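Local atomic coordinates of PrgB (Enterococcus faecalis, PDB entry 6EVU), a protein that promotes aggregation, biofilm formation and conjugation by binding and compacting DNA, here represented by the adhesin domain of this antigen I/II family protein. Residues L104-T115 with T127-Q136; F32-I43 with V148-T156. One frame throughout, in Å; residues are numbered along the deposited sequence.

Contact 1: L104-T115 with T127-Q136; sequences LEKNKPVTVTYT and TKAEFVYELQ
Val110, Val112 and Tyr114 pair with Tyr133, Phe131 and Ala129 through six backbone hydrogen bonds, the regular ladder of an antiparallel sheet, the strand axes approaching to 4.6 Å. Thr111–Val132 and Thr113–Glu130 are the non-hydrogen-bonded pairs between them, where Val132 CA and Glu130 CA donate CA-H...O contacts to Val110 O and Val112 O. On the face carrying Val112, the rings of Tyr114 and Phe131 make a T-shaped stack, planes at 76°: the Tyr114 edge points at a Phe131 face, with CE2 3.8 Å above that plane and toward its rim. One Val112 methyl, CG2, lies beside its own backbone N and anti to its carbonyl carbon, which brings it 3.8 Å from Tyr133 CE1. Leu135 packs against the Glu105–Lys108 type II turn, its CD2 3.5 Å from Lys106 CD, the two side chains crossing near a right angle. The opposite face holds Thr111 OG1 against Val132 CG2 (3.6 Å). Pro109 CB, just before the strand, closes over Val132 CG1. Four waters bridge the two segments, two of them at the turn. One links Glu105 O, Lys108 O and Leu135 N; a second gathers Lys106 NZ, Asn107 N, Glu134 OE2 and Leu135 O; a third joins Thr113 OG1 to Glu130 OE2; the fourth joins the Tyr114 and Tyr133 hydroxyls. Tyr114 OH also hydrogen-bonds Ser150 O. Glu134 OE1 is claimed by Arg172 in a salt bridge. Strand 42-47 flanks 110-115, strand 169-179 flanks 124-137, and Phe149 of strand 145-150 packs on Val110, Val112 and Tyr133.

Contact 2: F32-I43 with V148-T156; sequences FDQSVVTKDTKI and VFSNDPIIT
The Phe32 ring meets Pro153 CB near its plane, at the edge, 4.0 Å from CE2, while Ile154 CD1 approaches obliquely to 3.5 Å from CD2; Phe177 and Phe131 also pack against this ring. Two irregular, turn-rich segments meet: 32-41, with an Asx turn at Asp33, a 3-10 segment at 34-36 and an ST turn at Thr38, and the bend 151-156, after strand 145-150 of the second sheet; the adjoining strands contribute Ile43 and Phe149. The amide of Gln34 stands almost perpendicular to the Asp152 carboxylate, planes 84° apart, and its NE2 lies 3.7 Å from Ile154 CG2. Ile154 wedges between Phe32, Asp33 and Val37; its CG1, anti to the carbonyl carbon (chi1 -52°), lies 3.6 Å from Asp33 O. Asp152 OD1 accepts from Ile154 N, an Asx turn that helps to fix this bend, and Ser150 OG, also hydrogen-bonded to Leu94 O, accepts from Asp152 N, an ST turn. Thr41 CG2 sits 3.5 Å from Pro153 CD. In strand 42-47, Ile43 CD1 reaches both Phe149 CB and Ser150 O. Asn151 ND2 is held by Asn97 O and Tyr100 OH; OD1 takes a water that also donates to Ile43 O, and Ile43 N at 2.8 Å, in the carbonyl plane.

The centres of contacts 1 and 2 lie about 15 Å apart in one domain of the glucan-binding protein C family. Along the chain the order is 32-43, 104-115, 127-136, 148-156, so both partners of contact 1 fall between those of contact 2. Strands 42-47 and 110-115 are neighbours in the larger antiparallel sheet, joined by Thr115 N and Lys42 O, whereas strand 145-150 belongs to the second sheet. Tyr114 OH donates a hydrogen bond to Ser150 O, and Tyr133 CE1 touches Phe149 CE1. The paired strands 110-115 and 124-137 thus touch the 148-156 segment directly, joining the two sheets at this point.

Contact 1: L104-T115 with T127-Q136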
loop_
_atom_site.group_PDB
_atom_site.type_symbol
_atom_site.label_atom_id
_atom_site.label_comp_id
_atom_site.label_asym_id
_atom_site.label_seq_id
_atom_site.Cartn_x
_atom_site.Cartn_y
_atom_site.Cartn_z
ATOM N N LEU A 104 -8.549 7.692 -10.057
ATOM C CA LEU A 104 -7.882 8.682 -9.199
ATOM C C LEU A 104 -7.204 9.730 -10.065
ATOM O O LEU A 104 -6.502 9.405 -11.035
ATOM C CB LEU A 104 -6.818 8.066 -8.273
ATOM C CG LEU A 104 -7.334 6.936 -7.363
ATOM C CD1 LEU A 104 -6.113 6.457 -6.559
ATOM C CD2 LEU A 104 -8.380 7.483 -6.466
ATOM N N GLU A 105 -7.416 11.007 -9.714
ATOM C CA GLU A 105 -6.885 12.104 -10.503
ATOM C C GLU A 105 -6.160 13.051 -9.567
ATOM O O GLU A 105 -6.500 13.158 -8.386
ATOM C CB GLU A 105 -8.020 12.862 -11.242
ATOM C CG GLU A 105 -8.772 11.936 -12.230
ATOM C CD GLU A 105 -9.880 12.694 -12.917
ATOM O OE1 GLU A 105 -11.063 12.623 -12.488
ATOM O OE2 GLU A 105 -9.542 13.414 -13.869
ATOM N N LYS A 106 -5.201 13.790 -10.138
ATOM C CA LYS A 106 -4.476 14.777 -9.371
ATOM C C LYS A 106 -5.460 15.776 -8.768
ATOM O O LYS A 106 -6.393 16.224 -9.448
ATOM C CB LYS A 106 -3.484 15.505 -10.293
ATOM C CG LYS A 106 -2.367 16.250 -9.541
ATOM C CD LYS A 106 -1.438 15.310 -8.797
ATOM C CE LYS A 106 -0.328 16.043 -7.995
ATOM N NZ LYS A 106 -0.693 16.616 -6.651
ATOM N N ASN A 107 -5.218 16.109 -7.509
ATOM C CA ASN A 107 -5.912 17.125 -6.714
ATOM C C ASN A 107 -7.358 16.785 -6.426
ATOM O O ASN A 107 -8.150 17.691 -6.130
ATOM C CB ASN A 107 -5.859 18.514 -7.393
ATOM C CG ASN A 107 -4.454 18.966 -7.681
ATOM O OD1 ASN A 107 -3.588 18.915 -6.793
ATOM N ND2 ASN A 107 -4.198 19.386 -8.936
ATOM N N LYS A 108 -7.748 15.507 -6.546
ATOM C CA LYS A 108 -9.124 15.074 -6.303
ATOM C C LYS A 108 -9.091 13.867 -5.355
ATOM O O LYS A 108 -9.165 12.714 -5.809
ATOM C CB LYS A 108 -9.802 14.722 -7.623
ATOM C CG LYS A 108 -9.937 15.967 -8.531
ATOM C CD LYS A 108 -10.199 15.630 -9.966
ATOM C CE LYS A 108 -10.162 16.946 -10.807
ATOM N NZ LYS A 108 -9.966 16.698 -12.310
ATOM N N PRO A 109 -8.970 14.105 -4.041
ATOM C CA PRO A 109 -8.915 12.998 -3.073
ATOM C C PRO A 109 -10.239 12.252 -3.040
ATOM O O PRO A 109 -11.301 12.846 -3.193
ATOM C CB PRO A 109 -8.628 13.686 -1.729
ATOM C CG PRO A 109 -8.926 15.153 -1.970
ATOM C CD PRO A 109 -8.810 15.441 -3.424
ATOM N N VAL A 110 -10.150 10.926 -2.924
ATOM C CA VAL A 110 -11.323 10.058 -2.958
ATOM C C VAL A 110 -11.483 9.474 -1.567
ATOM O O VAL A 110 -10.548 8.863 -1.017
ATOM C CB VAL A 110 -11.140 8.958 -4.011
ATOM C CG1 VAL A 110 -12.276 7.952 -3.885
ATOM C CG2 VAL A 110 -11.062 9.658 -5.386
ATOM N N THR A 111 -12.644 9.672 -0.964
ATOM C CA THR A 111 -12.860 9.154 0.398
ATOM C C THR A 111 -13.681 7.878 0.301
ATOM O O THR A 111 -14.826 7.915 -0.165
ATOM C CB THR A 111 -13.578 10.193 1.271
ATOM O OG1 THR A 111 -12.812 11.423 1.320
ATOM C CG2 THR A 111 -13.861 9.670 2.696
ATOM N N VAL A 112 -13.100 6.754 0.773
ATOM C CA VAL A 112 -13.784 5.460 0.858
ATOM C C VAL A 112 -14.187 5.243 2.313
ATOM O O VAL A 112 -13.332 5.154 3.192
ATOM C CB VAL A 112 -12.847 4.332 0.381
ATOM C CG1 VAL A 112 -13.540 2.937 0.505
ATOM C CG2 VAL A 112 -12.287 4.617 -1.021
ATOM N N THR A 113 -15.476 5.119 2.582
ATOM C CA THR A 113 -15.950 4.915 3.946
ATOM C C THR A 113 -16.335 3.454 4.159
ATOM O O THR A 113 -17.087 2.883 3.374
ATOM C CB THR A 113 -17.149 5.822 4.211
ATOM O OG1 THR A 113 -16.741 7.196 4.054
ATOM C CG2 THR A 113 -17.667 5.617 5.619
ATOM N N TYR A 114 -15.816 2.859 5.218
ATOM C CA TYR A 114 -16.240 1.536 5.672
ATOM C C TYR A 114 -17.146 1.693 6.876
ATOM O O TYR A 114 -16.839 2.465 7.799
ATOM C CB TYR A 114 -15.046 0.663 6.071
ATOM C CG TYR A 114 -14.148 0.299 4.896
ATOM C CD1 TYR A 114 -14.416 -0.852 4.177
ATOM C CD2 TYR A 114 -13.026 1.060 4.576
ATOM C CE1 TYR A 114 -13.636 -1.209 3.100
ATOM C CE2 TYR A 114 -12.205 0.708 3.500
ATOM C CZ TYR A 114 -12.526 -0.430 2.752
ATOM O OH TYR A 114 -11.762 -0.856 1.674
ATOM N N THR A 115 -18.248 0.920 6.906
ATOM C CA THR A 115 -19.032 0.795 8.130
ATOM C C THR A 115 -19.099 -0.671 8.538
ATOM O O THR A 115 -18.614 -1.563 7.832
ATOM C CB THR A 115 -20.452 1.342 7.946
ATOM O OG1 THR A 115 -21.046 0.662 6.834
ATOM C CG2 THR A 115 -20.397 2.813 7.627
ATOM N N THR A 127 -15.924 1.340 14.770
ATOM C CA THR A 127 -16.972 0.750 13.952
ATOM C C THR A 127 -16.982 1.253 12.523
ATOM O O THR A 127 -17.672 0.660 11.681
ATOM C CB THR A 127 -18.342 1.061 14.566
ATOM O OG1 THR A 127 -18.488 2.471 14.679
ATOM C CG2 THR A 127 -18.462 0.518 15.955
ATOM N N LYS A 128 -16.259 2.335 12.229
ATOM C CA LYS A 128 -16.292 2.957 10.907
ATOM C C LYS A 128 -14.893 3.510 10.642
ATOM O O LYS A 128 -14.180 3.874 11.591
ATOM C CB LYS A 128 -17.343 4.093 10.905
ATOM C CG LYS A 128 -17.294 5.120 9.753
ATOM C CD LYS A 128 -18.487 6.081 9.791
ATOM C CE LYS A 128 -18.096 7.561 9.624
ATOM N NZ LYS A 128 -19.289 8.415 9.294
ATOM N N ALA A 129 -14.520 3.597 9.365
ATOM C CA ALA A 129 -13.259 4.227 8.973
ATOM C C ALA A 129 -13.398 4.920 7.621
ATOM O O ALA A 129 -14.185 4.516 6.779
ATOM C CB ALA A 129 -12.124 3.185 8.924
ATOM N N GLU A 130 -12.643 6.002 7.450
ATOM C CA GLU A 130 -12.503 6.709 6.176
ATOM C C GLU A 130 -11.090 6.530 5.680
ATOM O O GLU A 130 -10.144 6.883 6.383
ATOM C CB GLU A 130 -12.792 8.199 6.352
ATOM C CG GLU A 130 -14.272 8.453 6.544
ATOM C CD GLU A 130 -14.604 9.901 6.887
ATOM O OE1 GLU A 130 -13.673 10.676 7.198
ATOM O OE2 GLU A 130 -15.810 10.265 6.875
ATOM N N PHE A 131 -10.942 5.921 4.492
ATOM C CA PHE A 131 -9.646 5.820 3.819
ATOM C C PHE A 131 -9.644 6.841 2.684
ATOM O O PHE A 131 -10.423 6.701 1.748
ATOM C CB PHE A 131 -9.506 4.409 3.248
ATOM C CG PHE A 131 -9.179 3.345 4.277
ATOM C CD1 PHE A 131 -9.953 3.146 5.424
ATOM C CD2 PHE A 131 -8.047 2.551 4.071
ATOM C CE1 PHE A 131 -9.582 2.150 6.368
ATOM C CE2 PHE A 131 -7.674 1.576 5.036
ATOM C CZ PHE A 131 -8.471 1.376 6.128
ATOM N N VAL A 132 -8.783 7.854 2.754
ATOM C CA VAL A 132 -8.709 8.901 1.737
ATOM C C VAL A 132 -7.476 8.688 0.894
ATOM O O VAL A 132 -6.339 8.703 1.395
ATOM C CB VAL A 132 -8.685 10.295 2.369
ATOM C CG1 VAL A 132 -8.557 11.371 1.263
ATOM C CG2 VAL A 132 -9.947 10.444 3.259
ATOM N N TYR A 133 -7.710 8.462 -0.401
ATOM C CA TYR A 133 -6.670 8.211 -1.403
ATOM C C TYR A 133 -6.501 9.434 -2.280
ATOM O O TYR A 133 -7.479 9.964 -2.773
ATOM C CB TYR A 133 -7.097 7.053 -2.295
ATOM C CG TYR A 133 -7.242 5.767 -1.534
ATOM C CD1 TYR A 133 -8.465 5.391 -0.931
ATOM C CD2 TYR A 133 -6.156 4.868 -1.490
ATOM C CE1 TYR A 133 -8.571 4.129 -0.270
ATOM C CE2 TYR A 133 -6.282 3.661 -0.813
ATOM C CZ TYR A 133 -7.473 3.321 -0.237
ATOM O OH TYR A 133 -7.684 2.145 0.429
ATOM N N GLU A 134 -5.248 9.857 -2.479
ATOM C CA GLU A 134 -4.989 10.978 -3.349
ATOM C C GLU A 134 -3.822 10.624 -4.240
ATOM O O GLU A 134 -2.720 10.368 -3.745
ATOM C CB GLU A 134 -4.717 12.262 -2.551
ATOM C CG GLU A 134 -4.664 13.427 -3.487
ATOM C CD GLU A 134 -4.660 14.772 -2.794
ATOM O OE1 GLU A 134 -4.912 14.879 -1.545
ATOM O OE2 GLU A 134 -4.397 15.768 -3.541
ATOM N N LEU A 135 -4.051 10.667 -5.554
ATOM C CA LEU A 135 -2.957 10.531 -6.509
ATOM C C LEU A 135 -1.855 11.550 -6.231
ATOM O O LEU A 135 -2.107 12.755 -6.046
ATOM C CB LEU A 135 -3.477 10.687 -7.951
ATOM C CG LEU A 135 -2.500 10.509 -9.134
ATOM C CD1 LEU A 135 -3.337 10.084 -10.350
ATOM C CD2 LEU A 135 -1.727 11.848 -9.516
ATOM N N GLN A 136 -0.609 11.048 -6.261
ATOM C CA GLN A 136 0.587 11.878 -6.238
ATOM C C GLN A 136 1.503 11.738 -7.454
ATOM O O GLN A 136 2.121 12.740 -7.864
ATOM C CB GLN A 136 1.374 11.580 -4.958
ATOM C CG GLN A 136 0.567 12.072 -3.748
ATOM C CD GLN A 136 1.382 11.978 -2.497
ATOM O OE1 GLN A 136 1.881 10.919 -2.188
ATOM N NE2 GLN A 136 1.525 13.090 -1.776
HETATM O O HOH W 1 -6.723 11.313 -6.426
HETATM O O HOH W 2 -3.041 15.188 -5.851
HETATM O O HOH W 3 -17.848 9.151 5.492
HETATM O O HOH W 4 -10.058 0.756 0.214
#

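Contact 2: F32-I43 with V148-T156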
loop_
_atom_site.group_PDB
_atom_site.type_symbol
_atom_site.label_atom_id
_atom_site.label_comp_id
_atom_site.label_asym_id
_atom_site.label_seq_id
_atom_site.Cartn_x
_atom_site.Cartn_y
_atom_site.Cartn_z
ATOM N N PHE A 32 -6.465 -3.584 13.790
ATOM C CA PHE A 32 -7.124 -3.377 12.512
ATOM C C PHE A 32 -6.606 -4.493 11.602
ATOM O O PHE A 32 -5.674 -4.350 10.816
ATOM C CB PHE A 32 -6.875 -1.973 11.943
ATOM C CG PHE A 32 -7.935 -1.573 10.953
ATOM C CD1 PHE A 32 -9.035 -0.889 11.376
ATOM C CD2 PHE A 32 -7.871 -1.950 9.628
ATOM C CE1 PHE A 32 -10.041 -0.559 10.465
ATOM C CE2 PHE A 32 -8.877 -1.601 8.719
ATOM C CZ PHE A 32 -9.940 -0.928 9.156
ATOM N N ASP A 33 -7.256 -5.638 11.691
ATOM C CA ASP A 33 -6.765 -6.870 11.068
ATOM C C ASP A 33 -7.981 -7.730 10.733
ATOM O O ASP A 33 -9.117 -7.273 10.840
ATOM C CB ASP A 33 -5.757 -7.557 11.996
ATOM C CG ASP A 33 -6.356 -7.925 13.340
ATOM O OD1 ASP A 33 -7.571 -8.106 13.455
ATOM O OD2 ASP A 33 -5.564 -8.024 14.297
ATOM N N GLN A 34 -7.766 -9.005 10.348
ATOM C CA GLN A 34 -8.911 -9.803 9.906
ATOM C C GLN A 34 -9.988 -9.935 10.994
ATOM O O GLN A 34 -11.177 -10.123 10.689
ATOM C CB GLN A 34 -8.460 -11.214 9.486
ATOM C CG GLN A 34 -9.287 -11.878 8.364
ATOM C CD GLN A 34 -9.532 -10.981 7.138
ATOM O OE1 GLN A 34 -10.667 -10.599 6.840
ATOM N NE2 GLN A 34 -8.449 -10.623 6.434
ATOM N N SER A 35 -9.591 -9.889 12.262
ATOM C CA SER A 35 -10.545 -10.030 13.349
ATOM C C SER A 35 -11.598 -8.927 13.415
ATOM O O SER A 35 -12.571 -9.061 14.176
ATOM C CB SER A 35 -9.777 -10.121 14.690
ATOM O OG SER A 35 -9.262 -8.871 15.087
ATOM N N VAL A 36 -11.414 -7.815 12.694
ATOM C CA VAL A 36 -12.307 -6.669 12.825
ATOM C C VAL A 36 -13.385 -6.651 11.746
ATOM O O VAL A 36 -14.303 -5.817 11.790
ATOM C CB VAL A 36 -11.501 -5.351 12.829
ATOM C CG1 VAL A 36 -10.218 -5.421 13.708
ATOM C CG2 VAL A 36 -11.179 -4.879 11.398
ATOM N N VAL A 37 -13.333 -7.587 10.805
ATOM C CA VAL A 37 -14.310 -7.672 9.726
ATOM C C VAL A 37 -15.512 -8.468 10.219
ATOM O O VAL A 37 -15.358 -9.512 10.863
ATOM C CB VAL A 37 -13.655 -8.303 8.484
ATOM C CG1 VAL A 37 -14.612 -8.347 7.273
ATOM C CG2 VAL A 37 -12.346 -7.553 8.150
ATOM N N THR A 38 -16.706 -7.922 10.016
ATOM C CA THR A 38 -17.941 -8.558 10.450
ATOM C C THR A 38 -18.837 -8.851 9.257
ATOM O O THR A 38 -18.550 -8.456 8.128
ATOM C CB THR A 38 -18.738 -7.700 11.441
ATOM O OG1 THR A 38 -19.490 -6.711 10.727
ATOM C CG2 THR A 38 -17.841 -7.050 12.451
ATOM N N LYS A 39 -19.945 -9.578 9.544
ATOM C CA LYS A 39 -20.938 -9.881 8.517
ATOM C C LYS A 39 -21.480 -8.620 7.870
ATOM O O LYS A 39 -21.910 -8.665 6.712
ATOM C CB LYS A 39 -22.099 -10.707 9.131
ATOM C CG LYS A 39 -22.794 -10.000 10.318
ATOM C CD LYS A 39 -24.259 -10.472 10.617
ATOM C CE LYS A 39 -24.465 -10.516 12.140
ATOM N NZ LYS A 39 -25.821 -10.144 12.666
ATOM N N ASP A 40 -21.393 -7.476 8.562
ATOM C CA ASP A 40 -21.915 -6.213 8.076
ATOM C C ASP A 40 -20.828 -5.284 7.514
ATOM O O ASP A 40 -21.151 -4.165 7.100
ATOM C CB ASP A 40 -22.659 -5.507 9.202
ATOM C CG ASP A 40 -23.834 -6.339 9.711
ATOM O OD1 ASP A 40 -24.718 -6.698 8.888
ATOM O OD2 ASP A 40 -23.850 -6.672 10.910
ATOM N N THR A 41 -19.559 -5.698 7.527
ATOM C CA THR A 41 -18.507 -4.820 7.021
ATOM C C THR A 41 -18.694 -4.594 5.523
ATOM O O THR A 41 -18.917 -5.545 4.766
ATOM C CB THR A 41 -17.116 -5.418 7.267
ATOM O OG1 THR A 41 -16.901 -5.583 8.667
ATOM C CG2 THR A 41 -15.995 -4.469 6.691
ATOM N N LYS A 42 -18.557 -3.339 5.086
ATOM C CA LYS A 42 -18.723 -3.002 3.673
ATOM C C LYS A 42 -18.287 -1.556 3.451
ATOM O O LYS A 42 -18.224 -0.755 4.391
ATOM C CB LYS A 42 -20.168 -3.144 3.213
ATOM C CG LYS A 42 -21.086 -2.104 3.822
ATOM C CD LYS A 42 -22.441 -2.116 3.108
ATOM C CE LYS A 42 -23.470 -1.261 3.825
ATOM N NZ LYS A 42 -24.194 -1.968 4.956
ATOM N N ILE A 43 -18.004 -1.225 2.186
ATOM C CA ILE A 43 -17.909 0.181 1.790
ATOM C C ILE A 43 -19.317 0.751 1.728
ATOM O O ILE A 43 -20.173 0.220 1.009
ATOM C CB ILE A 43 -17.207 0.327 0.430
ATOM C CG1 ILE A 43 -15.738 -0.099 0.554
ATOM C CG2 ILE A 43 -17.336 1.777 -0.060
ATOM C CD1 ILE A 43 -14.971 -0.168 -0.822
ATOM N N VAL A 148 -9.169 -0.146 -7.533
ATOM C CA VAL A 148 -10.284 -0.976 -7.138
ATOM C C VAL A 148 -10.208 -1.041 -5.625
ATOM O O VAL A 148 -9.204 -1.514 -5.071
ATOM C CB VAL A 148 -10.270 -2.366 -7.773
ATOM C CG1 VAL A 148 -11.481 -3.127 -7.327
ATOM C CG2 VAL A 148 -10.332 -2.268 -9.338
ATOM N N PHE A 149 -11.271 -0.580 -4.968
ATOM C CA PHE A 149 -11.355 -0.574 -3.501
ATOM C C PHE A 149 -12.178 -1.764 -3.069
ATOM O O PHE A 149 -13.318 -1.932 -3.505
ATOM C CB PHE A 149 -11.960 0.712 -2.983
ATOM C CG PHE A 149 -11.185 1.930 -3.424
ATOM C CD1 PHE A 149 -9.842 2.046 -3.059
ATOM C CD2 PHE A 149 -11.773 2.952 -4.207
ATOM C CE1 PHE A 149 -9.069 3.168 -3.449
ATOM C CE2 PHE A 149 -10.984 4.071 -4.565
ATOM C CZ PHE A 149 -9.651 4.192 -4.183
ATOM N N SER A 150 -11.616 -2.567 -2.180
ATOM C CA SER A 150 -12.282 -3.790 -1.731
ATOM C C SER A 150 -13.284 -3.525 -0.617
ATOM O O SER A 150 -13.058 -2.698 0.267
ATOM C CB SER A 150 -11.218 -4.787 -1.261
ATOM O OG SER A 150 -11.847 -5.896 -0.601
ATOM N N ASN A 151 -14.403 -4.259 -0.630
ATOM C CA ASN A 151 -15.329 -4.200 0.492
ATOM C C ASN A 151 -14.711 -4.752 1.780
ATOM O O ASN A 151 -15.297 -4.551 2.840
ATOM C CB ASN A 151 -16.646 -4.960 0.128
ATOM C CG ASN A 151 -17.684 -4.041 -0.555
ATOM O OD1 ASN A 151 -18.004 -2.954 -0.062
ATOM N ND2 ASN A 151 -18.212 -4.485 -1.690
ATOM N N ASP A 152 -13.580 -5.480 1.688
ATOM C CA ASP A 152 -12.801 -5.911 2.843
ATOM C C ASP A 152 -11.729 -4.850 3.111
ATOM O O ASP A 152 -10.802 -4.708 2.302
ATOM C CB ASP A 152 -12.172 -7.283 2.551
ATOM C CG ASP A 152 -11.460 -7.900 3.748
ATOM O OD1 ASP A 152 -11.034 -7.166 4.648
ATOM O OD2 ASP A 152 -11.289 -9.153 3.789
ATOM N N PRO A 153 -11.809 -4.086 4.216
ATOM C CA PRO A 153 -10.804 -3.036 4.456
ATOM C C PRO A 153 -9.393 -3.576 4.687
ATOM O O PRO A 153 -8.415 -2.800 4.630
ATOM C CB PRO A 153 -11.351 -2.336 5.696
ATOM C CG PRO A 153 -11.966 -3.505 6.502
ATOM C CD PRO A 153 -12.699 -4.296 5.384
ATOM N N ILE A 154 -9.277 -4.873 4.975
ATOM C CA ILE A 154 -7.988 -5.523 5.181
ATOM C C ILE A 154 -7.372 -5.992 3.872
ATOM O O ILE A 154 -6.167 -6.266 3.831
ATOM C CB ILE A 154 -8.160 -6.702 6.157
ATOM C CG1 ILE A 154 -8.873 -6.216 7.419
ATOM C CG2 ILE A 154 -6.835 -7.333 6.489
ATOM C CD1 ILE A 154 -8.131 -5.086 8.152
ATOM N N ILE A 155 -8.164 -6.094 2.807
ATOM C CA ILE A 155 -7.616 -6.227 1.460
ATOM C C ILE A 155 -7.310 -4.858 0.858
ATOM O O ILE A 155 -6.267 -4.656 0.198
ATOM C CB ILE A 155 -8.635 -7.015 0.616
ATOM C CG1 ILE A 155 -8.735 -8.473 1.102
ATOM C CG2 ILE A 155 -8.320 -6.955 -0.905
ATOM C CD1 ILE A 155 -9.827 -9.278 0.413
ATOM N N THR A 156 -8.186 -3.902 1.136
ATOM C CA THR A 156 -7.970 -2.468 0.918
ATOM C C THR A 156 -8.027 -1.991 -0.549
ATOM O O THR A 156 -9.091 -1.605 -1.009
ATOM C CB THR A 156 -6.632 -2.045 1.591
ATOM O OG1 THR A 156 -6.496 -2.841 2.812
ATOM C CG2 THR A 156 -6.594 -0.572 1.997
HETATM O O HOH W 5 -16.089 -7.292 3.830
HETATM O O HOH W 6 -20.793 -1.992 -0.334
#